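Long-range contact in FMN-binding protein (Syntrophomonas wolfei subsp. wolfei, PDB 3IN6), which binds flavin mononucleotide as a dimeric flavoprotein, probably of the split-barrel type, its precise reaction being unknown: residues 95-107 / 130-143. Sequence-based numbering, arbitrary orientation.
Sequences GIRVYVELSADLQ and KNCLVFKIVKILPV. With FMN (flavin mononucleotide), chain E.
Val100 and Phe135 meet on one face of two neighbouring antiparallel strands, 92-106 and 131-141, in the antiparallel sheet of what is probably an FMN-binding split barrel. Two classic beta bulges interrupt the ladder: Val138 and Lys139 both face Tyr99, and Ser103 and Ala104 both face Val134, whose O takes both their N-H groups. From Val98 to Leu102, against Leu133, Phe135, Ile137 and Ile140, that face is apolar and tightly packed. Val100 CG2 reaches Phe135 CD1, while Leu102 CD1 sits over one face of the Phe135 ring, displaced toward its rim; Phe82 meets that ring edge-to-face. Of Ile96 only the end arrives, CD1 pressing on Ile140 CG2 at 3.4 Å, a tight fit backed by helix 2-28.

The solvent side is looser: Glu101, Ser103, Lys136, Val138 and Lys139. Between the bulges Glu101 CG merely brushes Val138 CG2 at 3.8 Å. Lys139 lies alongside Tyr99: its chain bends at chi3 (66°), which lays CE over the ring and leaves NZ 4.3 Å from the ring centroid, a cation-pi contact. Tyr99 itself is buried, its hydroxyl hydrogen-bonded to Asn45 of the second subunit.

At the FMN end, buried Arg97 bonds through NE and NH2 to Pro142 O, each at 3.0 Å. Val143 O lies over the centre of one guanidinium face and Tyr99 OH above the other; NH1 donates to FMN O2P at 3.1 Å and also to Ile46 O of the second subunit. An alanine in place of Arg97 would probably leave Pro142 O without both donors and cost the phosphate one charged partner. At the far end, Tyr71 OH and a salt bridge with Lys75 hold Asp105 OD2, while Asn131 ND2 donates to the syn lone pair of Asp105 OD1 at 2.7 Å.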
ATOM      1  N   GLY A  95      12.782  -0.222   4.214  1.00 19.44           N
ATOM      2  CA  GLY A  95      11.704  -0.618   3.305  1.00 19.14           C
ATOM      3  C   GLY A  95      12.036  -0.383   1.853  1.00 16.89           C
ATOM      4  O   GLY A  95      13.075   0.133   1.531  1.00 20.45           O
ATOM      5  N   ILE A  96      11.128  -0.742   0.966  1.00 20.25           N
ATOM      6  CA  ILE A  96      11.365  -0.562  -0.467  1.00 16.47           C
ATOM      7  C   ILE A  96      10.030  -0.540  -1.179  1.00 19.39           C
ATOM      8  O   ILE A  96       9.018  -1.041  -0.644  1.00 21.09           O
ATOM      9  CB  ILE A  96      12.205  -1.748  -1.014  1.00 17.31           C
ATOM     10  CG1 ILE A  96      12.794  -1.472  -2.413  1.00 19.44           C
ATOM     11  CG2 ILE A  96      11.363  -3.065  -0.990  1.00 10.00           C
ATOM     12  CD1 ILE A  96      13.916  -0.419  -2.463  1.00 15.60           C
ATOM     13  N   ARG A  97      10.020   0.045  -2.377  1.00 18.45           N
ATOM     14  CA  ARG A  97       8.851   0.041  -3.232  1.00 16.93           C
ATOM     15  C   ARG A  97       9.268  -0.558  -4.539  1.00 17.47           C
ATOM     16  O   ARG A  97      10.226  -0.084  -5.160  1.00 18.05           O
ATOM     17  CB  ARG A  97       8.310   1.438  -3.469  1.00 17.50           C
ATOM     18  CG  ARG A  97       7.572   2.009  -2.299  1.00 19.68           C
ATOM     19  CD  ARG A  97       7.082   3.427  -2.579  1.00 23.07           C
ATOM     20  NE  ARG A  97       8.163   4.381  -2.804  1.00 25.53           N
ATOM     21  CZ  ARG A  97       7.975   5.679  -3.043  1.00 24.50           C
ATOM     22  NH1 ARG A  97       6.752   6.198  -3.084  1.00 21.57           N
ATOM     23  NH2 ARG A  97       9.017   6.471  -3.242  1.00 26.78           N
ATOM     24  N   VAL A  98       8.564  -1.612  -4.953  1.00 16.73           N
ATOM     25  CA  VAL A  98       8.847  -2.264  -6.212  1.00 19.32           C
ATOM     26  C   VAL A  98       7.610  -2.201  -7.115  1.00 18.72           C
ATOM     27  O   VAL A  98       6.588  -2.837  -6.827  1.00 20.31           O
ATOM     28  CB  VAL A  98       9.243  -3.734  -5.997  1.00 21.82           C
ATOM     29  CG1 VAL A  98       9.670  -4.342  -7.293  1.00 12.75           C
ATOM     30  CG2 VAL A  98      10.367  -3.883  -4.930  1.00 12.54           C
ATOM     31  N   TYR A  99       7.725  -1.466  -8.224  1.00 21.77           N
ATOM     32  CA  TYR A  99       6.644  -1.289  -9.192  1.00 19.30           C
ATOM     33  C   TYR A  99       6.672  -2.367 -10.246  1.00 21.95           C
ATOM     34  O   TYR A  99       7.713  -2.633 -10.851  1.00 22.71           O
ATOM     35  CB  TYR A  99       6.741   0.085  -9.852  1.00 22.98           C
ATOM     36  CG  TYR A  99       6.649   1.211  -8.860  1.00 22.27           C
ATOM     37  CD1 TYR A  99       7.743   1.574  -8.101  1.00 13.94           C
ATOM     38  CD2 TYR A  99       5.477   1.929  -8.696  1.00 26.85           C
ATOM     39  CE1 TYR A  99       7.686   2.593  -7.213  1.00 18.70           C
ATOM     40  CE2 TYR A  99       5.405   2.952  -7.775  1.00 21.42           C
ATOM     41  CZ  TYR A  99       6.518   3.289  -7.052  1.00 19.55           C
ATOM     42  OH  TYR A  99       6.481   4.305  -6.132  1.00 21.35           O
ATOM     43  N   VAL A 100       5.499  -2.936 -10.524  1.00 22.21           N
ATOM     44  CA  VAL A 100       5.412  -4.102 -11.359  1.00 22.13           C
ATOM     45  C   VAL A 100       4.283  -4.084 -12.401  1.00 20.03           C
ATOM     46  O   VAL A 100       3.346  -3.303 -12.333  1.00 21.31           O
ATOM     47  CB  VAL A 100       5.180  -5.352 -10.473  1.00 19.07           C
ATOM     48  CG1 VAL A 100       6.374  -5.621  -9.519  1.00 21.66           C
ATOM     49  CG2 VAL A 100       3.866  -5.199  -9.662  1.00 21.46           C
ATOM     50  N   GLU A 101       4.397  -4.996 -13.343  1.00 19.51           N
ATOM     51  CA  GLU A 101       3.352  -5.250 -14.330  1.00 22.41           C
ATOM     52  C   GLU A 101       3.182  -6.755 -14.435  1.00 20.72           C
ATOM     53  O   GLU A 101       4.169  -7.473 -14.511  1.00 22.91           O
ATOM     54  CB  GLU A 101       3.711  -4.681 -15.688  1.00 21.69           C
ATOM     55  CG  GLU A 101       3.782  -3.185 -15.692  1.00 32.05           C
ATOM     56  CD  GLU A 101       4.051  -2.610 -17.085  1.00 42.07           C
ATOM     57  OE1 GLU A 101       4.301  -3.394 -18.035  1.00 40.96           O
ATOM     58  OE2 GLU A 101       4.011  -1.363 -17.213  1.00 47.10           O
ATOM     59  N   LEU A 102       1.937  -7.231 -14.448  1.00 21.78           N
ATOM     60  CA  LEU A 102       1.685  -8.665 -14.554  1.00 21.84           C
ATOM     61  C   LEU A 102       2.113  -9.205 -15.909  1.00 22.60           C
ATOM     62  O   LEU A 102       1.656  -8.736 -16.928  1.00 22.73           O
ATOM     63  CB  LEU A 102       0.212  -8.973 -14.344  1.00 21.63           C
ATOM     64  CG  LEU A 102      -0.159 -10.459 -14.227  1.00 21.44           C
ATOM     65  CD1 LEU A 102       0.443 -11.083 -12.957  1.00 14.09           C
ATOM     66  CD2 LEU A 102      -1.660 -10.582 -14.225  1.00 20.45           C
ATOM     67  N   SER A 103       2.979 -10.207 -15.912  1.00 24.98           N
ATOM     68  CA  SER A 103       3.443 -10.832 -17.141  1.00 27.30           C
ATOM     69  C   SER A 103       2.729 -12.130 -17.433  1.00 26.65           C
ATOM     70  O   SER A 103       2.448 -12.437 -18.588  1.00 26.23           O
ATOM     71  CB  SER A 103       4.926 -11.147 -17.061  1.00 26.28           C
ATOM     72  OG  SER A 103       5.659  -9.956 -16.966  1.00 41.85           O
ATOM     73  N   ALA A 104       2.470 -12.905 -16.388  1.00 26.03           N
ATOM     74  CA  ALA A 104       1.862 -14.214 -16.555  1.00 25.13           C
ATOM     75  C   ALA A 104       1.056 -14.628 -15.337  1.00 24.91           C
ATOM     76  O   ALA A 104       1.326 -14.196 -14.230  1.00 27.70           O
ATOM     77  CB  ALA A 104       2.945 -15.245 -16.846  1.00 23.09           C
ATOM     78  N   ASP A 105       0.043 -15.443 -15.595  1.00 26.70           N
ATOM     79  CA  ASP A 105      -0.850 -16.016 -14.606  1.00 27.84           C
ATOM     80  C   ASP A 105      -0.815 -17.509 -14.932  1.00 28.38           C
ATOM     81  O   ASP A 105      -1.471 -17.961 -15.879  1.00 28.83           O
ATOM     82  CB  ASP A 105      -2.242 -15.427 -14.808  1.00 29.04           C
ATOM     83  CG  ASP A 105      -3.282 -16.026 -13.897  1.00 29.57           C
ATOM     84  OD1 ASP A 105      -2.964 -16.930 -13.094  1.00 33.10           O
ATOM     85  OD2 ASP A 105      -4.435 -15.566 -13.986  1.00 36.12           O
ATOM     86  N   LEU A 106      -0.049 -18.277 -14.164  1.00 28.14           N
ATOM     87  CA  LEU A 106       0.175 -19.679 -14.505  1.00 28.17           C
ATOM     88  C   LEU A 106      -0.261 -20.710 -13.455  1.00 28.00           C
ATOM     89  O   LEU A 106      -0.282 -20.429 -12.252  1.00 27.08           O
ATOM     90  CB  LEU A 106       1.662 -19.847 -14.826  1.00 28.19           C
ATOM     91  CG  LEU A 106       2.205 -18.899 -15.900  1.00 28.32           C
ATOM     92  CD1 LEU A 106       3.712 -18.927 -15.929  1.00 24.90           C
ATOM     93  CD2 LEU A 106       1.627 -19.252 -17.281  1.00 28.43           C
ATOM     94  N   GLN A 107      -0.608 -21.902 -13.946  1.00 28.75           N
ATOM     95  CA  GLN A 107      -1.025 -23.038 -13.111  1.00 30.45           C
ATOM     96  C   GLN A 107      -0.006 -24.181 -13.115  1.00 29.97           C
ATOM     97  O   GLN A 107      -0.188 -25.163 -12.418  1.00 30.15           O
ATOM     98  CB  GLN A 107      -2.404 -23.569 -13.542  1.00 31.36           C
ATOM     99  CG  GLN A 107      -3.593 -22.774 -13.006  1.00 35.09           C
ATOM    100  CD  GLN A 107      -3.617 -21.351 -13.500  1.00 42.51           C
ATOM    101  OE1 GLN A 107      -3.354 -21.093 -14.671  1.00 49.11           O
ATOM    102  NE2 GLN A 107      -3.942 -20.411 -12.612  1.00 47.40           N
ATOM    103  N   LYS A 130      -4.017 -21.213  -6.221  1.00 35.97           N
ATOM    104  CA  LYS A 130      -4.900 -21.010  -7.387  1.00 35.96           C
ATOM    105  C   LYS A 130      -4.154 -20.488  -8.625  1.00 36.17           C
ATOM    106  O   LYS A 130      -4.519 -20.793  -9.768  1.00 35.99           O
ATOM    107  CB  LYS A 130      -6.056 -20.067  -7.019  1.00 34.85           C
ATOM    108  CG  LYS A 130      -7.008 -20.656  -5.971  1.00 37.98           C
ATOM    109  CD  LYS A 130      -8.167 -19.723  -5.620  1.00 43.74           C
ATOM    110  CE  LYS A 130      -7.665 -18.448  -4.969  1.00 46.37           C
ATOM    111  NZ  LYS A 130      -8.759 -17.576  -4.421  1.00 50.53           N
ATOM    112  N   ASN A 131      -3.123 -19.681  -8.398  1.00 35.71           N
ATOM    113  CA  ASN A 131      -2.336 -19.132  -9.483  1.00 35.50           C
ATOM    114  C   ASN A 131      -0.924 -18.818  -9.023  1.00 34.65           C
ATOM    115  O   ASN A 131      -0.685 -18.514  -7.845  1.00 36.02           O
ATOM    116  CB  ASN A 131      -2.886 -17.770  -9.991  1.00 35.49           C
ATOM    117  CG  ASN A 131      -4.406 -17.715 -10.124  1.00 37.81           C
ATOM    118  OD1 ASN A 131      -5.117 -17.546  -9.135  1.00 31.83           O
ATOM    119  ND2 ASN A 131      -4.900 -17.765 -11.362  1.00 33.30           N
ATOM    120  N   CYS A 132       0.005 -18.882  -9.966  1.00 31.11           N
ATOM    121  CA  CYS A 132       1.322 -18.348  -9.742  1.00 28.90           C
ATOM    122  C   CYS A 132       1.299 -17.074 -10.592  1.00 27.07           C
ATOM    123  O   CYS A 132       1.072 -17.140 -11.803  1.00 26.24           O
ATOM    124  CB  CYS A 132       2.427 -19.284 -10.202  1.00 28.00           C
ATOM    125  SG  CYS A 132       4.018 -18.468 -10.005  1.00 32.66           S
ATOM    126  N   LEU A 133       1.449 -15.919  -9.954  1.00 24.09           N
ATOM    127  CA  LEU A 133       1.461 -14.671 -10.678  1.00 24.11           C
ATOM    128  C   LEU A 133       2.909 -14.315 -10.965  1.00 24.28           C
ATOM    129  O   LEU A 133       3.745 -14.328 -10.062  1.00 24.83           O
ATOM    130  CB  LEU A 133       0.776 -13.552  -9.886  1.00 23.51           C
ATOM    131  CG  LEU A 133      -0.686 -13.795  -9.517  1.00 23.64           C
ATOM    132  CD1 LEU A 133      -1.179 -12.625  -8.699  1.00 26.67           C
ATOM    133  CD2 LEU A 133      -1.551 -14.034 -10.764  1.00 24.08           C
ATOM    134  N   VAL A 134       3.206 -14.007 -12.225  1.00 23.37           N
ATOM    135  CA  VAL A 134       4.563 -13.661 -12.603  1.00 21.98           C
ATOM    136  C   VAL A 134       4.591 -12.192 -12.940  1.00 21.12           C
ATOM    137  O   VAL A 134       3.859 -11.754 -13.835  1.00 20.96           O
ATOM    138  CB  VAL A 134       5.049 -14.505 -13.803  1.00 23.06           C
ATOM    139  CG1 VAL A 134       6.519 -14.219 -14.087  1.00 18.76           C
ATOM    140  CG2 VAL A 134       4.819 -16.013 -13.526  1.00 19.26           C
ATOM    141  N   PHE A 135       5.415 -11.427 -12.225  1.00 18.55           N
ATOM    142  CA  PHE A 135       5.523  -9.985 -12.474  1.00 21.09           C
ATOM    143  C   PHE A 135       6.845  -9.561 -13.087  1.00 20.25           C
ATOM    144  O   PHE A 135       7.874 -10.127 -12.793  1.00 20.38           O
ATOM    145  CB  PHE A 135       5.356  -9.162 -11.189  1.00 20.02           C
ATOM    146  CG  PHE A 135       4.047  -9.370 -10.481  1.00 18.66           C
ATOM    147  CD1 PHE A 135       2.956  -8.567 -10.765  1.00 19.53           C
ATOM    148  CD2 PHE A 135       3.932 -10.324  -9.465  1.00 23.89           C
ATOM    149  CE1 PHE A 135       1.737  -8.742 -10.076  1.00 20.29           C
ATOM    150  CE2 PHE A 135       2.731 -10.501  -8.775  1.00 25.88           C
ATOM    151  CZ  PHE A 135       1.624  -9.704  -9.091  1.00 24.37           C
ATOM    152  N   LYS A 136       6.788  -8.536 -13.933  1.00 22.20           N
ATOM    153  CA  LYS A 136       7.979  -7.905 -14.478  1.00 21.53           C
ATOM    154  C   LYS A 136       8.195  -6.676 -13.636  1.00 21.20           C
ATOM    155  O   LYS A 136       7.244  -5.912 -13.401  1.00 19.45           O
ATOM    156  CB  LYS A 136       7.783  -7.502 -15.947  1.00 19.23           C
ATOM    157  CG  LYS A 136       8.897  -6.603 -16.501  1.00 26.81           C
ATOM    158  CD  LYS A 136       8.568  -6.133 -17.935  1.00 34.84           C
ATOM    159  CE  LYS A 136       9.599  -5.128 -18.456  1.00 42.12           C
ATOM    160  NZ  LYS A 136       9.259  -4.614 -19.826  1.00 47.21           N
ATOM    161  N   ILE A 137       9.434  -6.484 -13.172  1.00 23.04           N
ATOM    162  CA  ILE A 137       9.778  -5.328 -12.362  1.00 21.63           C
ATOM    163  C   ILE A 137      10.020  -4.173 -13.310  1.00 22.38           C
ATOM    164  O   ILE A 137      10.824  -4.273 -14.228  1.00 22.26           O
ATOM    165  CB  ILE A 137      11.043  -5.524 -11.530  1.00 21.27           C
ATOM    166  CG1 ILE A 137      10.861  -6.637 -10.484  1.00 21.59           C
ATOM    167  CG2 ILE A 137      11.421  -4.203 -10.874  1.00 17.29           C
ATOM    168  CD1 ILE A 137      12.097  -6.974  -9.766  1.00 23.22           C
ATOM    169  N   VAL A 138       9.359  -3.060 -13.041  1.00 24.01           N
ATOM    170  CA  VAL A 138       9.401  -1.887 -13.907  1.00 25.62           C
ATOM    171  C   VAL A 138      10.208  -0.717 -13.322  1.00 26.67           C
ATOM    172  O   VAL A 138      10.781   0.086 -14.068  1.00 26.95           O
ATOM    173  CB  VAL A 138       7.942  -1.493 -14.248  1.00 28.63           C
ATOM    174  CG1 VAL A 138       7.784  -0.018 -14.481  1.00 35.88           C
ATOM    175  CG2 VAL A 138       7.456  -2.321 -15.454  1.00 31.20           C
ATOM    176  N   LYS A 139      10.250  -0.623 -11.995  1.00 23.87           N
ATOM    177  CA  LYS A 139      10.962   0.444 -11.303  1.00 23.24           C
ATOM    178  C   LYS A 139      11.049   0.073  -9.820  1.00 21.69           C
ATOM    179  O   LYS A 139      10.153  -0.623  -9.298  1.00 18.77           O
ATOM    180  CB  LYS A 139      10.199   1.765 -11.477  1.00 25.69           C
ATOM    181  CG  LYS A 139      10.814   2.984 -10.793  1.00 30.44           C
ATOM    182  CD  LYS A 139       9.996   4.253 -11.042  1.00 35.62           C
ATOM    183  CE  LYS A 139       8.606   4.198 -10.386  1.00 44.34           C
ATOM    184  NZ  LYS A 139       7.739   5.389 -10.692  1.00 45.52           N
ATOM    185  N   ILE A 140      12.115   0.519  -9.153  1.00 21.11           N
ATOM    186  CA  ILE A 140      12.313   0.297  -7.710  1.00 20.95           C
ATOM    187  C   ILE A 140      12.661   1.641  -7.061  1.00 22.98           C
ATOM    188  O   ILE A 140      13.596   2.306  -7.487  1.00 24.48           O
ATOM    189  CB  ILE A 140      13.443  -0.693  -7.417  1.00 22.96           C
ATOM    190  CG1 ILE A 140      13.135  -2.053  -8.044  1.00 21.10           C
ATOM    191  CG2 ILE A 140      13.691  -0.821  -5.866  1.00 17.00           C
ATOM    192  CD1 ILE A 140      14.250  -3.125  -7.840  1.00 14.78           C
ATOM    193  N   LEU A 141      11.908   2.066  -6.052  1.00 21.38           N
ATOM    194  CA  LEU A 141      12.215   3.329  -5.413  1.00 21.51           C
ATOM    195  C   LEU A 141      12.382   3.103  -3.929  1.00 21.34           C
ATOM    196  O   LEU A 141      11.859   2.136  -3.388  1.00 21.72           O
ATOM    197  CB  LEU A 141      11.131   4.382  -5.675  1.00 18.98           C
ATOM    198  CG  LEU A 141      10.992   4.919  -7.115  1.00 26.30           C
ATOM    199  CD1 LEU A 141       9.730   5.782  -7.236  1.00 18.17           C
ATOM    200  CD2 LEU A 141      12.266   5.697  -7.577  1.00 18.40           C
ATOM    201  N   PRO A 142      13.138   3.983  -3.264  1.00 23.35           N
ATOM    202  CA  PRO A 142      13.250   3.884  -1.806  1.00 23.46           C
ATOM    203  C   PRO A 142      11.885   4.233  -1.203  1.00 24.65           C
ATOM    204  O   PRO A 142      11.029   4.761  -1.910  1.00 23.56           O
ATOM    205  CB  PRO A 142      14.261   4.979  -1.447  1.00 23.96           C
ATOM    206  CG  PRO A 142      14.909   5.369  -2.714  1.00 22.63           C
ATOM    207  CD  PRO A 142      13.938   5.088  -3.808  1.00 22.89           C
ATOM    208  N   VAL A 143      11.698   3.961   0.080  1.00 26.80           N
ATOM    209  CA  VAL A 143      10.438   4.252   0.773  1.00 29.76           C
ATOM    210  C   VAL A 143       9.962   5.691   0.628  1.00 31.85           C
ATOM    211  O   VAL A 143       8.822   5.913   0.232  1.00 34.03           O
ATOM    212  CB  VAL A 143      10.507   3.846   2.269  1.00 29.46           C
ATOM    213  CG1 VAL A 143       9.500   4.616   3.097  1.00 26.15           C
ATOM    214  CG2 VAL A 143      10.279   2.350   2.383  1.00 30.09           C
TER
HETATM  215  N1  FMN E 148       4.542  13.106   3.306  1.00 50.35           N
HETATM  216  C2  FMN E 148       3.391  13.853   3.288  1.00 48.24           C
HETATM  217  O2  FMN E 148       3.182  14.615   2.340  1.00 51.36           O
HETATM  218  N3  FMN E 148       2.477  13.729   4.328  1.00 54.04           N
HETATM  219  C4  FMN E 148       2.727  12.865   5.385  1.00 47.72           C
HETATM  220  O4  FMN E 148       1.923  12.764   6.313  1.00 50.66           O
HETATM  221  C4A FMN E 148       3.896  12.117   5.401  1.00 49.15           C
HETATM  222  N5  FMN E 148       4.155  11.254   6.451  1.00 44.55           N
HETATM  223  C5A FMN E 148       5.321  10.517   6.461  1.00 45.52           C
HETATM  224  C6  FMN E 148       5.551   9.658   7.533  1.00 50.44           C
HETATM  225  C7  FMN E 148       6.711   8.895   7.580  1.00 50.83           C
HETATM  226  C7M FMN E 148       6.937   7.975   8.748  1.00 51.93           C
HETATM  227  C8  FMN E 148       7.640   8.986   6.544  1.00 47.21           C
HETATM  228  C8M FMN E 148       8.894   8.157   6.583  1.00 47.67           C
HETATM  229  C9  FMN E 148       7.406   9.837   5.462  1.00 45.77           C
HETATM  230  C9A FMN E 148       6.242  10.621   5.412  1.00 47.63           C
HETATM  231  N10 FMN E 148       5.972  11.489   4.341  1.00 46.93           N
HETATM  232  C10 FMN E 148       4.809  12.241   4.350  1.00 45.86           C
HETATM  233  C1' FMN E 148       6.927  11.678   3.185  1.00 51.72           C
HETATM  234  C2' FMN E 148       6.515  10.920   1.920  1.00 54.11           C
HETATM  235  O2' FMN E 148       6.355   9.555   2.204  1.00 43.20           O
HETATM  236  C3' FMN E 148       7.575  11.138   0.833  1.00 52.25           C
HETATM  237  O3' FMN E 148       7.470  12.483   0.398  1.00 50.63           O
HETATM  238  C4' FMN E 148       7.445  10.151  -0.337  1.00 49.31           C
HETATM  239  O4' FMN E 148       8.606  10.145  -1.142  1.00 54.48           O
HETATM  240  C5' FMN E 148       6.280  10.510  -1.233  1.00 47.30           C
HETATM  241  O5' FMN E 148       6.155   9.552  -2.247  1.00 42.57           O
HETATM  242  P   FMN E 148       5.583   9.933  -3.705  1.00 43.14           P
HETATM  243  O1P FMN E 148       4.168  10.441  -3.570  1.00 43.18           O
HETATM  244  O2P FMN E 148       5.594   8.672  -4.536  1.00 43.61           O
HETATM  245  O3P FMN E 148       6.462  10.977  -4.381  1.00 47.16           O
HETATM  246  O   HOH W   1      13.797   2.585   1.286  1.00 22.04           O